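Local coordinates for cobalamin biosynthesis protein CobN (Mycobacterium tuberculosis, PDB 7C6O) that probably serves as the large catalytic subunit of cobaltochelatase, the enzyme that inserts cobalt into the corrin ring during cobalamin biosynthesis, at residues T47-T50 with D51-S54; S71-E74 with L75-L79; Q653-T656 with L657-A660; M681-H684 with V685-W688; A983-D987 with Q988-T992. All coordinates share one frame; numbering follows the deposited sequence.

Contact 1: residues T47-T50 with D51-S54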
loop_
_atom_site.group_PDB
_atom_site.type_symbol
_atom_site.label_atom_id
_atom_site.label_comp_id
_atom_site.label_asym_id
_atom_site.label_seq_id
_atom_site.Cartn_x
_atom_site.Cartn_y
_atom_site.Cartn_z
ATOM N N THR A 47 -0.427 -41.722 0.272
ATOM C CA THR A 47 -0.018 -40.469 0.886
ATOM C C THR A 47 -0.338 -39.264 0.016
ATOM O O THR A 47 -0.072 -38.131 0.432
ATOM C CB THR A 47 1.476 -40.501 1.202
ATOM O OG1 THR A 47 2.201 -40.899 0.033
ATOM C CG2 THR A 47 1.755 -41.484 2.329
ATOM N N SER A 48 -0.893 -39.477 -1.174
ATOM C CA SER A 48 -1.357 -38.400 -2.038
ATOM C C SER A 48 -2.867 -38.289 -1.885
ATOM O O SER A 48 -3.607 -39.176 -2.325
ATOM C CB SER A 48 -0.974 -38.659 -3.492
ATOM O OG SER A 48 -1.662 -37.772 -4.358
ATOM N N ASP A 49 -3.327 -37.204 -1.261
ATOM C CA ASP A 49 -4.764 -37.013 -1.103
ATOM C C ASP A 49 -5.471 -36.856 -2.443
ATOM O O ASP A 49 -6.673 -37.122 -2.527
ATOM C CB ASP A 49 -5.043 -35.804 -0.211
ATOM C CG ASP A 49 -4.703 -36.066 1.246
ATOM O OD1 ASP A 49 -4.788 -37.236 1.680
ATOM O OD2 ASP A 49 -4.350 -35.103 1.957
ATOM N N THR A 50 -4.751 -36.437 -3.488
ATOM C CA THR A 50 -5.343 -36.396 -4.822
ATOM C C THR A 50 -5.809 -37.783 -5.254
ATOM O O THR A 50 -6.890 -37.927 -5.836
ATOM C CB THR A 50 -4.338 -35.822 -5.820
ATOM O OG1 THR A 50 -3.942 -34.512 -5.393
ATOM C CG2 THR A 50 -4.954 -35.727 -7.211
ATOM N N ASP A 51 -5.007 -38.815 -4.968
ATOM C CA ASP A 51 -5.425 -40.192 -5.233
ATOM C C ASP A 51 -6.743 -40.507 -4.541
ATOM O O ASP A 51 -7.668 -41.057 -5.152
ATOM C CB ASP A 51 -4.351 -41.177 -4.761
ATOM C CG ASP A 51 -3.068 -41.087 -5.561
ATOM O OD1 ASP A 51 -3.052 -40.414 -6.611
ATOM O OD2 ASP A 51 -2.067 -41.700 -5.127
ATOM N N LEU A 52 -6.842 -40.168 -3.253
ATOM C CA LEU A 52 -8.023 -40.529 -2.477
ATOM C C LEU A 52 -9.257 -39.783 -2.967
ATOM O O LEU A 52 -10.357 -40.348 -3.003
ATOM C CB LEU A 52 -7.774 -40.252 -0.994
ATOM C CG LEU A 52 -6.462 -40.812 -0.441
ATOM C CD1 LEU A 52 -6.348 -40.579 1.062
ATOM C CD2 LEU A 52 -6.317 -42.293 -0.772
ATOM N N ILE A 53 -9.094 -38.517 -3.355
ATOM C CA ILE A 53 -10.224 -37.754 -3.873
ATOM C C ILE A 53 -10.641 -38.288 -5.238
ATOM O O ILE A 53 -11.837 -38.396 -5.537
ATOM C CB ILE A 53 -9.879 -36.255 -3.919
ATOM C CG1 ILE A 53 -9.567 -35.744 -2.509
ATOM C CG2 ILE A 53 -11.025 -35.458 -4.526
ATOM C CD1 ILE A 53 -9.071 -34.315 -2.468
ATOM N N SER A 54 -9.666 -38.637 -6.083
ATOM C CA SER A 54 -9.977 -39.267 -7.363
ATOM C C SER A 54 -10.753 -40.561 -7.163
ATOM O O SER A 54 -11.693 -40.854 -7.911
ATOM C CB SER A 54 -8.692 -39.538 -8.147
ATOM O OG SER A 54 -8.045 -38.334 -8.520
#
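The first turn of helix 49-58, the crossover helix of a beta-alpha-beta unit that runs from strand 42-46 to strand 62-65, is where S48 and D51 meet. S48 sits at the N-cap, and D51 N reaches its backbone O at 3.0 Å in a weak, strongly bent bond of 122°. The two side chains are in touch through carbon: S48 CB lies 3.6 Å from D51 OD2. The S48 hydroxyl has swung anti to its own nitrogen (chi1 168°), and its OG stays 3.6 Å from D51 N. The D51 carboxylate is spoken for outside this turn, since OD2 takes a hydrogen bond from S46 and a salt bridge from R88, which ties the helix start to strands 42-46 and 84-89. D49 faces another way, toward N66 and R69, while its OD1 passes 3.7 Å from L52 CD1.

Regular helix bonding then takes over. I53 N donates to D49 O at 2.9 Å, and S54 N to T50 O at 2.9 Å. S54 OG is hydrogen-bonded to L201 O and also lies 3.0 Å from T50 O, so its one proton is not settled between them. L52 packs on L44 and S46 of strand 42-46, and both L52 and I53 touch L336 in a loop. An N-capped helix linking two neighbouring parallel strands is the beta-alpha-beta crossover of this four-stranded parallel sheet.

Contact 2: residues S71-E74 with L75-L79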
loop_
_atom_site.group_PDB
_atom_site.type_symbol
_atom_site.label_atom_id
_atom_site.label_comp_id
_atom_site.label_asym_id
_atom_site.label_seq_id
_atom_site.Cartn_x
_atom_site.Cartn_y
_atom_site.Cartn_z
ATOM N N SER A 71 -3.821 -44.493 12.343
ATOM C CA SER A 71 -3.378 -45.278 13.484
ATOM C C SER A 71 -3.399 -46.764 13.139
ATOM O O SER A 71 -4.004 -47.189 12.152
ATOM C CB SER A 71 -4.262 -45.012 14.703
ATOM O OG SER A 71 -5.578 -45.499 14.497
ATOM N N ASP A 72 -2.721 -47.558 13.973
ATOM C CA ASP A 72 -2.687 -49.000 13.746
ATOM C C ASP A 72 -4.085 -49.601 13.802
ATOM O O ASP A 72 -4.427 -50.476 12.996
ATOM C CB ASP A 72 -1.774 -49.675 14.770
ATOM C CG ASP A 72 -0.320 -49.291 14.596
ATOM O OD1 ASP A 72 -0.019 -48.478 13.697
ATOM O OD2 ASP A 72 0.525 -49.807 15.358
ATOM N N LEU A 73 -4.910 -49.139 14.746
ATOM C CA LEU A 73 -6.275 -49.645 14.858
ATOM C C LEU A 73 -7.105 -49.274 13.636
ATOM O O LEU A 73 -7.878 -50.097 13.132
ATOM C CB LEU A 73 -6.929 -49.109 16.131
ATOM C CG LEU A 73 -8.415 -49.421 16.328
ATOM C CD1 LEU A 73 -8.656 -50.923 16.377
ATOM C CD2 LEU A 73 -8.938 -48.749 17.587
ATOM N N GLU A 74 -6.964 -48.039 13.150
ATOM C CA GLU A 74 -7.710 -47.625 11.968
ATOM C C GLU A 74 -7.318 -48.442 10.743
ATOM O O GLU A 74 -8.170 -48.739 9.898
ATOM C CB GLU A 74 -7.496 -46.134 11.712
ATOM C CG GLU A 74 -8.223 -45.232 12.696
ATOM C CD GLU A 74 -7.822 -43.777 12.563
ATOM O OE1 GLU A 74 -6.716 -43.509 12.046
ATOM O OE2 GLU A 74 -8.611 -42.902 12.977
ATOM N N LEU A 75 -6.043 -48.825 10.637
ATOM C CA LEU A 75 -5.605 -49.632 9.503
ATOM C C LEU A 75 -6.256 -51.009 9.524
ATOM O O LEU A 75 -6.829 -51.451 8.521
ATOM C CB LEU A 75 -4.081 -49.755 9.499
ATOM C CG LEU A 75 -3.484 -50.725 8.473
ATOM C CD1 LEU A 75 -3.831 -50.302 7.046
ATOM C CD2 LEU A 75 -1.977 -50.845 8.651
ATOM N N THR A 76 -6.180 -51.707 10.662
ATOM C CA THR A 76 -6.765 -53.044 10.742
ATOM C C THR A 76 -8.281 -53.005 10.588
ATOM O O THR A 76 -8.869 -53.928 10.010
ATOM C CB THR A 76 -6.379 -53.713 12.063
ATOM O OG1 THR A 76 -6.635 -52.815 13.149
ATOM C CG2 THR A 76 -4.905 -54.091 12.059
ATOM N N ASP A 77 -8.929 -51.954 11.094
ATOM C CA ASP A 77 -10.365 -51.801 10.876
ATOM C C ASP A 77 -10.684 -51.672 9.391
ATOM O O ASP A 77 -11.626 -52.299 8.894
ATOM C CB ASP A 77 -10.890 -50.585 11.641
ATOM C CG ASP A 77 -11.090 -50.861 13.122
ATOM O OD1 ASP A 77 -10.889 -52.017 13.554
ATOM O OD2 ASP A 77 -11.452 -49.915 13.855
ATOM N N LEU A 78 -9.907 -50.862 8.666
ATOM C CA LEU A 78 -10.125 -50.728 7.229
ATOM C C LEU A 78 -9.818 -52.028 6.495
ATOM O O LEU A 78 -10.506 -52.377 5.528
ATOM C CB LEU A 78 -9.273 -49.587 6.675
ATOM C CG LEU A 78 -9.761 -48.180 7.005
ATOM C CD1 LEU A 78 -8.683 -47.164 6.687
ATOM C CD2 LEU A 78 -11.029 -47.882 6.226
ATOM N N LEU A 79 -8.789 -52.756 6.939
ATOM C CA LEU A 79 -8.407 -53.992 6.264
ATOM C C LEU A 79 -9.492 -55.054 6.367
ATOM O O LEU A 79 -9.643 -55.879 5.458
ATOM C CB LEU A 79 -7.095 -54.526 6.842
ATOM C CG LEU A 79 -5.821 -53.769 6.472
ATOM C CD1 LEU A 79 -4.643 -54.274 7.289
ATOM C CD2 LEU A 79 -5.543 -53.912 4.989
#
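L73 and D77 meet one helical turn apart, with CD1 of the leucine 3.8 Å from D77 OD1 and nearly as close to the other carboxylate oxygen. The leucine CG stands anti to its backbone nitrogen (chi1 174°), which leans the branch along the helix toward the aspartate, and the two side chains slant across one another. Beside them T76 folds its hydroxyl back onto the preceding turn: OG1 is 3.0 Å from L73 O and 3.2 Å from D72 O, two acceptors competing for one proton. Its chi1 of 49° sets OG1 between the backbone nitrogen and the carbonyl carbon, a position that leaves it near both carbonyls.

The backbone beneath is plain alpha-helix, L75 N binding S71 O and the next three amides following the same spacing. What starts it is a capping box. S71, the N-cap residue, accepts from E74 N through OG at 3.2 Å, and E74 returns the favour, its OE1 taking S71 N at 3.1 Å. That second bond is almost straight at 176°, although the amide comes to the anti side of the oxygen and somewhat out of the carboxylate plane. Both reciprocal bonds thus engage amides at the helix start, and a carboxylate there would probably be steadied by the helix dipole.

On its inner flank the helix is apolar. L75 packs on L45 and on T102 of helix 97-105, and L78 touches L43 and L70; L79 reaches L43, T102 and V103.

Contact 3: residues Q653-T656 with L657-A660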
loop_
_atom_site.group_PDB
_atom_site.type_symbol
_atom_site.label_atom_id
_atom_site.label_comp_id
_atom_site.label_asym_id
_atom_site.label_seq_id
_atom_site.Cartn_x
_atom_site.Cartn_y
_atom_site.Cartn_z
ATOM N N GLN A 653 27.909 40.770 14.324
ATOM C CA GLN A 653 27.052 40.873 13.144
ATOM C C GLN A 653 26.234 39.606 12.945
ATOM O O GLN A 653 25.038 39.671 12.628
ATOM C CB GLN A 653 27.889 41.145 11.896
ATOM C CG GLN A 653 28.503 42.526 11.810
ATOM C CD GLN A 653 29.215 42.742 10.488
ATOM O OE1 GLN A 653 28.608 42.646 9.421
ATOM N NE2 GLN A 653 30.513 43.015 10.551
ATOM N N ILE A 654 26.867 38.445 13.111
ATOM C CA ILE A 654 26.171 37.177 12.914
ATOM C C ILE A 654 25.110 36.978 13.987
ATOM O O ILE A 654 23.985 36.551 13.695
ATOM C CB ILE A 654 27.183 36.017 12.885
ATOM C CG1 ILE A 654 28.040 36.093 11.618
ATOM C CG2 ILE A 654 26.474 34.670 12.985
ATOM C CD1 ILE A 654 29.165 35.071 11.571
ATOM N N TRP A 655 25.440 37.295 15.243
ATOM C CA TRP A 655 24.468 37.124 16.318
ATOM C C TRP A 655 23.295 38.080 16.157
ATOM O O TRP A 655 22.142 37.705 16.400
ATOM C CB TRP A 655 25.134 37.317 17.679
ATOM C CG TRP A 655 24.221 36.961 18.805
ATOM C CD1 TRP A 655 23.724 37.799 19.758
ATOM C CD2 TRP A 655 23.662 35.671 19.071
ATOM N NE1 TRP A 655 22.899 37.106 20.612
ATOM C CE2 TRP A 655 22.843 35.798 20.210
ATOM C CE3 TRP A 655 23.779 34.419 18.462
ATOM C CZ2 TRP A 655 22.147 34.722 20.750
ATOM C CZ3 TRP A 655 23.086 33.350 19.001
ATOM C CH2 TRP A 655 22.283 33.509 20.135
ATOM N N THR A 656 23.572 39.320 15.748
ATOM C CA THR A 656 22.501 40.269 15.465
ATOM C C THR A 656 21.563 39.730 14.391
ATOM O O THR A 656 20.337 39.788 14.536
ATOM C CB THR A 656 23.095 41.613 15.041
ATOM O OG1 THR A 656 23.702 42.246 16.174
ATOM C CG2 THR A 656 22.020 42.521 14.461
ATOM N N LEU A 657 22.125 39.184 13.311
ATOM C CA LEU A 657 21.295 38.629 12.246
ATOM C C LEU A 657 20.490 37.432 12.739
ATOM O O LEU A 657 19.285 37.334 12.479
ATOM C CB LEU A 657 22.165 38.235 11.051
ATOM C CG LEU A 657 21.437 37.525 9.905
ATOM C CD1 LEU A 657 20.252 38.350 9.408
ATOM C CD2 LEU A 657 22.401 37.238 8.770
ATOM N N ILE A 658 21.142 36.513 13.456
ATOM C CA ILE A 658 20.460 35.323 13.965
ATOM C C ILE A 658 19.287 35.719 14.856
ATOM O O ILE A 658 18.179 35.185 14.729
ATOM C CB ILE A 658 21.455 34.413 14.708
ATOM C CG1 ILE A 658 22.372 33.697 13.711
ATOM C CG2 ILE A 658 20.723 33.401 15.586
ATOM C CD1 ILE A 658 23.472 32.868 14.360
ATOM N N ARG A 659 19.510 36.675 15.761
ATOM C CA ARG A 659 18.439 37.114 16.651
ATOM C C ARG A 659 17.347 37.849 15.884
ATOM O O ARG A 659 16.156 37.606 16.105
ATOM C CB ARG A 659 19.008 38.005 17.758
ATOM C CG ARG A 659 19.836 37.263 18.798
ATOM C CD ARG A 659 18.946 36.550 19.806
ATOM N NE ARG A 659 18.348 37.490 20.752
ATOM C CZ ARG A 659 17.371 37.181 21.599
ATOM N NH1 ARG A 659 16.872 35.952 21.620
ATOM N NH2 ARG A 659 16.891 38.102 22.425
ATOM N N ALA A 660 17.734 38.741 14.970
ATOM C CA ALA A 660 16.748 39.546 14.253
ATOM C C ALA A 660 15.860 38.683 13.363
ATOM O O ALA A 660 14.665 38.965 13.211
ATOM C CB ALA A 660 17.454 40.624 13.428
#
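Four successive alpha-helical hydrogen bonds, from Q653 O to L657 N through T656 O to A660 N, carry the last turns of helix 647-660, and over this frame W655 and R659 lie side by side. The arginine's aliphatic stem does the touching. R659 CG sits over one face of the indole, 3.8 Å from the centroid of the five-membered ring and 23° off its normal, a CH-pi contact displaced toward the rim; its nearest ring atoms are NE1 and CE2. R659 CD continues over the benzo part, 3.8 Å from W655 CZ2. The indole reaches this spot because its CG stands anti to the backbone nitrogen (chi1 -172°), which sends the ring forward along the helix. The guanidinium plane is only 9° from the ring plane, yet the group extends past the indole, where NH1 forms a salt bridge with D664.

I658 meets the indole from another quarter: its CG2 is 4.2 Å from W655 CZ3, the side chains crossing at about a right angle. I654 CG2 touches I658 CD1 at 3.8 Å. Beyond the segments, W655 packs on F678, L669 and P673 and makes a cation-pi contact with R672, while L657 leans on L632 of helix 624-642. The contact therefore divides the arginine's work: methylenes spread over the indole by dispersion, and the charge, carried beyond the ring, is met by a carboxylate.

Contact 4: residues M681-H684 with V685-W688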
loop_
_atom_site.group_PDB
_atom_site.type_symbol
_atom_site.label_atom_id
_atom_site.label_comp_id
_atom_site.label_asym_id
_atom_site.label_seq_id
_atom_site.Cartn_x
_atom_site.Cartn_y
_atom_site.Cartn_z
ATOM N N MET A 681 29.684 27.038 17.920
ATOM C CA MET A 681 28.271 27.170 17.589
ATOM C C MET A 681 28.073 27.426 16.101
ATOM O O MET A 681 27.097 26.948 15.514
ATOM C CB MET A 681 27.649 28.290 18.425
ATOM C CG MET A 681 26.170 28.530 18.174
ATOM S SD MET A 681 25.869 29.719 16.852
ATOM C CE MET A 681 26.667 31.182 17.504
ATOM N N LEU A 682 28.992 28.163 15.473
ATOM C CA LEU A 682 28.864 28.448 14.047
ATOM C C LEU A 682 29.078 27.202 13.201
ATOM O O LEU A 682 28.558 27.121 12.082
ATOM C CB LEU A 682 29.845 29.542 13.634
ATOM C CG LEU A 682 29.589 30.929 14.225
ATOM C CD1 LEU A 682 30.592 31.924 13.672
ATOM C CD2 LEU A 682 28.164 31.390 13.947
ATOM N N LEU A 683 29.841 26.228 13.704
ATOM C CA LEU A 683 29.935 24.951 13.005
ATOM C C LEU A 683 28.579 24.266 12.935
ATOM O O LEU A 683 28.269 23.603 11.939
ATOM C CB LEU A 683 30.960 24.043 13.689
ATOM C CG LEU A 683 32.397 24.565 13.726
ATOM C CD1 LEU A 683 33.324 23.520 14.329
ATOM C CD2 LEU A 683 32.867 24.966 12.336
ATOM N N HIS A 684 27.760 24.420 13.978
ATOM C CA HIS A 684 26.395 23.909 13.942
ATOM C C HIS A 684 25.539 24.702 12.960
ATOM O O HIS A 684 24.723 24.126 12.231
ATOM C CB HIS A 684 25.801 23.946 15.353
ATOM C CG HIS A 684 24.317 23.749 15.402
ATOM N ND1 HIS A 684 23.697 22.613 14.930
ATOM C CD2 HIS A 684 23.330 24.541 15.888
ATOM C CE1 HIS A 684 22.392 22.716 15.113
ATOM N NE2 HIS A 684 22.144 23.878 15.692
ATOM N N VAL A 685 25.721 26.024 12.922
ATOM C CA VAL A 685 25.007 26.854 11.954
ATOM C C VAL A 685 25.400 26.468 10.534
ATOM O O VAL A 685 24.552 26.409 9.633
ATOM C CB VAL A 685 25.276 28.344 12.230
ATOM C CG1 VAL A 685 24.559 29.219 11.208
ATOM C CG2 VAL A 685 24.846 28.706 13.639
ATOM N N ASP A 686 26.692 26.201 10.315
ATOM C CA ASP A 686 27.178 25.757 9.010
ATOM C C ASP A 686 26.426 24.525 8.527
ATOM O O ASP A 686 25.963 24.472 7.381
ATOM C CB ASP A 686 28.676 25.453 9.087
ATOM C CG ASP A 686 29.534 26.572 8.542
ATOM O OD1 ASP A 686 29.082 27.274 7.614
ATOM O OD2 ASP A 686 30.669 26.738 9.038
ATOM N N GLY A 687 26.318 23.510 9.385
ATOM C CA GLY A 687 25.617 22.298 8.996
ATOM C C GLY A 687 24.138 22.532 8.762
ATOM O O GLY A 687 23.555 21.982 7.823
ATOM N N TRP A 688 23.512 23.353 9.609
ATOM C CA TRP A 688 22.090 23.649 9.450
ATOM C C TRP A 688 21.829 24.389 8.147
ATOM O O TRP A 688 20.939 24.016 7.374
ATOM C CB TRP A 688 21.588 24.465 10.643
ATOM C CG TRP A 688 20.253 25.114 10.410
ATOM C CD1 TRP A 688 19.034 24.498 10.395
ATOM C CD2 TRP A 688 20.002 26.505 10.168
ATOM N NE1 TRP A 688 18.041 25.419 10.154
ATOM C CE2 TRP A 688 18.609 26.658 10.012
ATOM C CE3 TRP A 688 20.820 27.636 10.066
ATOM C CZ2 TRP A 688 18.017 27.896 9.760
ATOM C CZ3 TRP A 688 20.230 28.864 9.817
ATOM C CH2 TRP A 688 18.842 28.983 9.668
#
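M681 and V685 cross at a slant one turn apart, sulfur against methyl: M681 SD lies 3.5 Å from V685 CG2. The methionine begins with CG anti to its nitrogen (chi1 -180°) and then bends at the next two torsions, a course that brings the sulfur back beside the valine. V685 turns CG2 toward the preceding residues, and the same methyl is 3.4 Å from M681 O. L682 comes to it less closely, through CD2 at 4.3 Å. V685 is buried, with L629 of helix 624-642 and L667 as further neighbours.

These residues lie in the middle of helix 675-694, which packs beside helix 624-642 in a largely helical part of the chain. The main chain keeps regular alpha-helical spacing, D686 N making a short bond of 2.7 Å to L682 O.

D686 and H684 point to different sides of the helix, while W688 shares L629 and L667 with V685. D686 has CB 3.4 Å from L683 O, and its OD2 is 3.7 Å from L682 O; its other oxygen, OD1, forms a salt bridge with R750, so the carboxylate is held from outside the helix. H684 throws its imidazole the other way, CG anti to the backbone nitrogen (chi1 167°), with L667 alongside. W688 touches H684 by its root, CB 3.5 Å from H684 O. From there its indole leaves the turn to pack on L629, L667 and M663.

Contact 5: residues A983-D987 with Q988-T992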
loop_
_atom_site.group_PDB
_atom_site.type_symbol
_atom_site.label_atom_id
_atom_site.label_comp_id
_atom_site.label_asym_id
_atom_site.label_seq_id
_atom_site.Cartn_x
_atom_site.Cartn_y
_atom_site.Cartn_z
ATOM N N ALA A 983 2.261 -7.379 37.931
ATOM C CA ALA A 983 1.960 -7.231 39.349
ATOM C C ALA A 983 0.677 -6.449 39.586
ATOM O O ALA A 983 0.109 -6.530 40.680
ATOM C CB ALA A 983 3.124 -6.547 40.065
ATOM N N HIS A 984 0.206 -5.701 38.589
ATOM C CA HIS A 984 -0.987 -4.884 38.771
ATOM C C HIS A 984 -2.257 -5.688 38.513
ATOM O O HIS A 984 -3.192 -5.663 39.321
ATOM C CB HIS A 984 -0.926 -3.661 37.858
ATOM C CG HIS A 984 -2.111 -2.757 37.977
ATOM N ND1 HIS A 984 -2.256 -1.851 39.005
ATOM C CD2 HIS A 984 -3.206 -2.614 37.192
ATOM C CE1 HIS A 984 -3.390 -1.190 38.850
ATOM N NE2 HIS A 984 -3.985 -1.635 37.757
ATOM N N HIS A 985 -2.307 -6.410 37.393
ATOM C CA HIS A 985 -3.515 -7.119 37.001
ATOM C C HIS A 985 -3.312 -8.608 36.744
ATOM O O HIS A 985 -4.295 -9.309 36.480
ATOM C CB HIS A 985 -4.132 -6.470 35.754
ATOM C CG HIS A 985 -3.161 -6.271 34.632
ATOM N ND1 HIS A 985 -2.434 -7.304 34.081
ATOM C CD2 HIS A 985 -2.806 -5.156 33.950
ATOM C CE1 HIS A 985 -1.671 -6.835 33.110
ATOM N NE2 HIS A 985 -1.878 -5.534 33.010
ATOM N N GLY A 986 -2.080 -9.109 36.797
ATOM C CA GLY A 986 -1.851 -10.540 36.704
ATOM C C GLY A 986 -2.089 -11.168 35.350
ATOM O O GLY A 986 -2.056 -12.398 35.245
ATOM N N ASP A 987 -2.318 -10.371 34.305
ATOM C CA ASP A 987 -2.608 -10.885 32.970
ATOM C C ASP A 987 -1.347 -10.772 32.117
ATOM O O ASP A 987 -0.923 -9.664 31.769
ATOM C CB ASP A 987 -3.775 -10.121 32.347
ATOM C CG ASP A 987 -4.297 -10.775 31.081
ATOM O OD1 ASP A 987 -3.485 -11.111 30.195
ATOM O OD2 ASP A 987 -5.527 -10.954 30.976
ATOM N N GLN A 988 -0.763 -11.922 31.764
ATOM C CA GLN A 988 0.510 -11.927 31.047
ATOM C C GLN A 988 0.362 -11.380 29.632
ATOM O O GLN A 988 1.223 -10.628 29.159
ATOM C CB GLN A 988 1.089 -13.342 31.013
ATOM C CG GLN A 988 2.411 -13.460 30.264
ATOM C CD GLN A 988 3.561 -12.772 30.981
ATOM O OE1 GLN A 988 3.550 -12.636 32.205
ATOM N NE2 GLN A 988 4.558 -12.333 30.221
ATOM N N ARG A 989 -0.715 -11.754 28.936
ATOM C CA ARG A 989 -0.929 -11.250 27.581
ATOM C C ARG A 989 -1.102 -9.737 27.576
ATOM O O ARG A 989 -0.577 -9.046 26.695
ATOM C CB ARG A 989 -2.141 -11.940 26.950
ATOM C CG ARG A 989 -2.631 -11.318 25.638
ATOM C CD ARG A 989 -1.706 -11.611 24.450
ATOM N NE ARG A 989 -0.541 -10.729 24.416
ATOM C CZ ARG A 989 0.278 -10.611 23.375
ATOM N NH1 ARG A 989 0.061 -11.312 22.270
ATOM N NH2 ARG A 989 1.314 -9.784 23.436
ATOM N N ARG A 990 -1.832 -9.198 28.557
ATOM C CA ARG A 990 -1.968 -7.748 28.650
ATOM C C ARG A 990 -0.629 -7.089 28.952
ATOM O O ARG A 990 -0.320 -6.017 28.417
ATOM C CB ARG A 990 -2.995 -7.378 29.720
ATOM C CG ARG A 990 -4.430 -7.748 29.380
ATOM C CD ARG A 990 -5.383 -7.133 30.395
ATOM N NE ARG A 990 -5.145 -5.698 30.528
ATOM C CZ ARG A 990 -5.662 -4.937 31.485
ATOM N NH1 ARG A 990 -6.454 -5.469 32.405
ATOM N NH2 ARG A 990 -5.382 -3.642 31.524
ATOM N N ALA A 991 0.188 -7.724 29.798
ATOM C CA ALA A 991 1.455 -7.133 30.213
ATOM C C ALA A 991 2.468 -7.045 29.078
ATOM O O ALA A 991 3.405 -6.247 29.168
ATOM C CB ALA A 991 2.047 -7.930 31.376
ATOM N N THR A 992 2.311 -7.839 28.021
ATOM C CA THR A 992 3.213 -7.794 26.877
ATOM C C THR A 992 2.576 -7.143 25.655
ATOM O O THR A 992 3.126 -7.244 24.552
ATOM C CB THR A 992 3.696 -9.199 26.518
ATOM O OG1 THR A 992 2.571 -10.027 26.199
ATOM C CG2 THR A 992 4.469 -9.809 27.684
#
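Stacking joins H985 and R990 across the bend between helices 973-985 and 988-991. The guanidinium lies nearly flat on the imidazole, centres 4.2 Å apart and planes at 21°, with H985 CD2 over the centre of the guanidinium. The histidine's chi1 of 51° turns the ring toward the second helix, where CE1 also meets R990 CB at 3.7 Å. R990 holds its place through a salt bridge from NE to D1046, which would offset its charge close to the imidazole.

Hydrogen bonds build the turn. D987 N donates to H985 ND1 at 3.1 Å, in the ring plane, which fixes the imidazole's rotation and shows ND1 acting as acceptor. G986, with positive phi, carries the chain out of the first helix. D987 caps the second: R990 N reaches OD1 at 3.0 Å and 166°, arriving well above the carboxylate plane, and A991 N binds D987 O at 3.0 Å.

Van der Waals contact completes the join, the R990 stem running across the D987 carboxylate with CG atoms 3.5 Å apart. The charged end of R989 points elsewhere, to D956 and to the backbone of R1036, with weak bonds to T992.

A helix ended by a positive-phi glycine and followed at once by an aspartate N-cap is a tight helix-to-helix junction, here on the surface beside helix 1044-1051.

All five contacts are local and in series along the chain: two helix starts, one helix interior, one helix end and one junction between helices. Contacts 1 and 2 belong to the same N-terminal parallel alpha/beta unit, centres 18 Å apart, on helices that both pack against strand 42-46. Contacts 3 and 4 are the pair that touch: their centres are 14 Å apart, and I654 CG2 meets L682 CD2 at 3.8 Å, where helices 647-660 and 675-694 pack on each other. That pair lies across the centre of the chain from the first two, with 84 Å between the centres of contacts 1 and 3. Contact 5 stands apart, its centre 47 Å from contact 1 and 48 Å from contact 4. The sodium ion, bound by D125 and S127, involves residues of none of them.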